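Long-range contact in hypothetical protein EF0647 (Enterococcus faecalis, PDB 1Z7U), which is of unknown function but, as a winged helix-turn-helix protein of the HxlR type, probably binds DNA and regulates transcription: residues Ser26-Leu31 against Tyr87-Ala92. Numbering follows the deposited sequence.
Sequences SLMDEL and YALYDA
Helix 26-31 meets helix 87-92 at 113° between their N-to-C directions, with 10.8 Å between the axes, and the backbones come nearest at M28 and Y90. The pairing belongs to the winged helix-turn-helix fold: 26-31 lies on helix 24-33, and 87-92 on the long helix 84-110 that follows the two-stranded wing and packs against the second subunit. M28, present as selenomethionine, has the long, flexible methionine chain that can bridge so wide a separation. Its CG is anti to the backbone N (chi1 172°) and the chain is still extended at chi2, which carries M28 SE to 3.8 Å from Y90 CA; the chain then bends at chi3, and M28 CE ends 4.2 Å from L89 CB. L82 of the wing also touches this unbranched, apolar side chain. Y90 points back toward helix 26-31, its broad ring filling the gap alongside M28; M28 CG lies 3.7 Å from Y90 CD1, at the ring edge. The ring also stacks with F32. D29 lies across the Y90 side chain at about a right angle, its carboxylate plane turned 73° from the ring, and D29 OD1 is 3.6 Å from Y90 CE1. A carboxylate suits this border of the apolar patch because OD1 also forms a salt bridge with K8 of the second subunit, so the contact adjoins the dimer interface. Y87 is placed differently: its CB leaves the backbone away from helix 26-31, yet the length of the phenol brings OH back toward the end of 26-31, where one water links the helices, donating to L31 O at 2.9 Å and lying 2.8 Å from Y87 OH.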
ATOM      1  N   SER A  26       1.642  14.466   0.745  1.00 25.09           N
ATOM      2  CA  SER A  26       1.861  15.705  -0.026  1.00 25.66           C
ATOM      3  C   SER A  26       3.338  16.087  -0.114  1.00 25.64           C
ATOM      4  O   SER A  26       3.813  16.472  -1.175  1.00 25.58           O
ATOM      5  CB  SER A  26       1.070  16.869   0.562  1.00 25.53           C
ATOM      6  OG  SER A  26      -0.315  16.652   0.396  1.00 27.12           O
ATOM      7  N   LEU A  27       4.040  15.987   1.008  1.00 26.06           N
ATOM      8  CA  LEU A  27       5.484  16.230   1.067  1.00 27.05           C
ATOM      9  C   LEU A  27       6.255  15.362   0.093  1.00 27.94           C
ATOM     10  O   LEU A  27       7.114  15.853  -0.640  1.00 27.59           O
ATOM     11  CB  LEU A  27       5.999  15.979   2.480  1.00 26.93           C
ATOM     12  CG  LEU A  27       6.504  17.144   3.335  1.00 28.23           C
ATOM     13  CD1 LEU A  27       6.108  18.495   2.800  1.00 28.13           C
ATOM     14  CD2 LEU A  27       6.046  16.991   4.773  1.00 27.62           C
HETATM   15  N   MSE A  28       5.943  14.067   0.104  1.00 29.04           N
HETATM   16  CA  MSE A  28       6.534  13.099  -0.799  1.00 31.33           C
HETATM   17  C   MSE A  28       6.261  13.427  -2.278  1.00 29.89           C
HETATM   18  O   MSE A  28       7.167  13.293  -3.114  1.00 29.78           O
HETATM   19  CB  MSE A  28       6.050  11.690  -0.438  1.00 30.47           C
HETATM   20  CG  MSE A  28       6.444  10.615  -1.425  1.00 32.58           C
HETATM   21 SE   MSE A  28       6.090   8.794  -0.771  1.00 39.91          SE
HETATM   22  CE  MSE A  28       7.718   8.587   0.392  1.00 33.62           C
ATOM     23  N   ASP A  29       5.024  13.840  -2.586  1.00 29.26           N
ATOM     24  CA  ASP A  29       4.651  14.294  -3.933  1.00 28.84           C
ATOM     25  C   ASP A  29       5.525  15.467  -4.384  1.00 28.92           C
ATOM     26  O   ASP A  29       5.995  15.493  -5.519  1.00 28.95           O
ATOM     27  CB  ASP A  29       3.180  14.716  -3.997  1.00 28.46           C
ATOM     28  CG  ASP A  29       2.223  13.549  -4.247  1.00 28.95           C
ATOM     29  OD1 ASP A  29       2.657  12.462  -4.662  1.00 27.57           O
ATOM     30  OD2 ASP A  29       1.005  13.731  -4.024  1.00 31.00           O
ATOM     31  N   GLU A  30       5.750  16.423  -3.485  1.00 28.94           N
ATOM     32  CA  GLU A  30       6.590  17.594  -3.784  1.00 29.49           C
ATOM     33  C   GLU A  30       8.041  17.211  -4.005  1.00 28.98           C
ATOM     34  O   GLU A  30       8.677  17.707  -4.918  1.00 28.86           O
ATOM     35  CB  GLU A  30       6.508  18.644  -2.674  1.00 29.41           C
ATOM     36  CG  GLU A  30       5.170  19.362  -2.585  1.00 32.19           C
ATOM     37  CD  GLU A  30       4.804  20.086  -3.876  1.00 35.04           C
ATOM     38  OE1 GLU A  30       5.724  20.648  -4.515  1.00 37.39           O
ATOM     39  OE2 GLU A  30       3.604  20.084  -4.249  1.00 35.24           O
ATOM     40  N   LEU A  31       8.555  16.315  -3.173  1.00 29.06           N
ATOM     41  CA  LEU A  31       9.944  15.879  -3.296  1.00 29.15           C
ATOM     42  C   LEU A  31      10.178  14.975  -4.494  1.00 29.32           C
ATOM     43  O   LEU A  31      11.271  14.966  -5.070  1.00 29.17           O
ATOM     44  CB  LEU A  31      10.424  15.214  -2.002  1.00 28.82           C
ATOM     45  CG  LEU A  31      10.396  16.106  -0.758  1.00 29.09           C
ATOM     46  CD1 LEU A  31      10.921  15.365   0.464  1.00 28.89           C
ATOM     47  CD2 LEU A  31      11.177  17.397  -0.972  1.00 27.71           C
ATOM     48  N   TYR A  87      11.952   6.975  -2.872  1.00 22.93           N
ATOM     49  CA  TYR A  87      11.486   6.686  -4.221  1.00 23.19           C
ATOM     50  C   TYR A  87      10.787   5.326  -4.348  1.00 22.61           C
ATOM     51  O   TYR A  87       9.779   5.210  -5.042  1.00 23.16           O
ATOM     52  CB  TYR A  87      12.653   6.774  -5.220  1.00 23.83           C
ATOM     53  CG  TYR A  87      13.028   8.194  -5.580  1.00 24.57           C
ATOM     54  CD1 TYR A  87      12.175   8.978  -6.360  1.00 26.98           C
ATOM     55  CD2 TYR A  87      14.217   8.752  -5.145  1.00 24.42           C
ATOM     56  CE1 TYR A  87      12.493  10.281  -6.690  1.00 26.82           C
ATOM     57  CE2 TYR A  87      14.557  10.061  -5.477  1.00 26.57           C
ATOM     58  CZ  TYR A  87      13.689  10.814  -6.254  1.00 26.21           C
ATOM     59  OH  TYR A  87      14.004  12.106  -6.597  1.00 25.88           O
ATOM     60  N   ALA A  88      11.325   4.299  -3.695  1.00 21.98           N
ATOM     61  CA  ALA A  88      10.708   2.979  -3.725  1.00 21.53           C
ATOM     62  C   ALA A  88       9.305   2.992  -3.103  1.00 21.40           C
ATOM     63  O   ALA A  88       8.399   2.372  -3.648  1.00 21.46           O
ATOM     64  CB  ALA A  88      11.602   1.924  -3.050  1.00 21.46           C
ATOM     65  N   LEU A  89       9.125   3.711  -1.985  1.00 21.16           N
ATOM     66  CA  LEU A  89       7.805   3.801  -1.333  1.00 20.62           C
ATOM     67  C   LEU A  89       6.844   4.637  -2.170  1.00 21.21           C
ATOM     68  O   LEU A  89       5.662   4.301  -2.307  1.00 20.95           O
ATOM     69  CB  LEU A  89       7.910   4.360   0.084  1.00 20.19           C
ATOM     70  CG  LEU A  89       6.639   4.372   0.964  1.00 20.53           C
ATOM     71  CD1 LEU A  89       5.945   3.007   1.075  1.00 17.21           C
ATOM     72  CD2 LEU A  89       7.019   4.856   2.348  1.00 19.18           C
ATOM     73  N   TYR A  90       7.361   5.717  -2.755  1.00 21.99           N
ATOM     74  CA  TYR A  90       6.588   6.489  -3.709  1.00 22.48           C
ATOM     75  C   TYR A  90       5.982   5.595  -4.793  1.00 22.82           C
ATOM     76  O   TYR A  90       4.804   5.719  -5.096  1.00 23.50           O
ATOM     77  CB  TYR A  90       7.420   7.615  -4.335  1.00 22.63           C
ATOM     78  CG  TYR A  90       6.621   8.411  -5.338  1.00 22.97           C
ATOM     79  CD1 TYR A  90       5.940   9.554  -4.960  1.00 22.25           C
ATOM     80  CD2 TYR A  90       6.510   7.984  -6.664  1.00 22.50           C
ATOM     81  CE1 TYR A  90       5.179  10.270  -5.881  1.00 22.78           C
ATOM     82  CE2 TYR A  90       5.759   8.680  -7.578  1.00 22.91           C
ATOM     83  CZ  TYR A  90       5.105   9.830  -7.182  1.00 23.06           C
ATOM     84  OH  TYR A  90       4.363  10.539  -8.106  1.00 26.03           O
ATOM     85  N   ASP A  91       6.792   4.706  -5.368  1.00 23.51           N
ATOM     86  CA  ASP A  91       6.357   3.757  -6.406  1.00 23.88           C
ATOM     87  C   ASP A  91       5.315   2.738  -5.940  1.00 22.97           C
ATOM     88  O   ASP A  91       4.373   2.440  -6.677  1.00 22.99           O
ATOM     89  CB  ASP A  91       7.560   2.998  -6.968  1.00 25.06           C
ATOM     90  CG  ASP A  91       8.454   3.863  -7.858  1.00 28.53           C
ATOM     91  OD1 ASP A  91       8.056   4.996  -8.243  1.00 30.66           O
ATOM     92  OD2 ASP A  91       9.567   3.379  -8.192  1.00 33.19           O
ATOM     93  N   ALA A  92       5.502   2.192  -4.737  1.00 22.31           N
ATOM     94  CA  ALA A  92       4.527   1.272  -4.120  1.00 21.30           C
ATOM     95  C   ALA A  92       3.195   1.969  -3.887  1.00 20.92           C
ATOM     96  O   ALA A  92       2.139   1.399  -4.148  1.00 20.93           O
ATOM     97  CB  ALA A  92       5.064   0.699  -2.795  1.00 20.48           C
TER
HETATM   98  O   HOH W   1      13.911  14.010  -4.510  1.00 26.10           O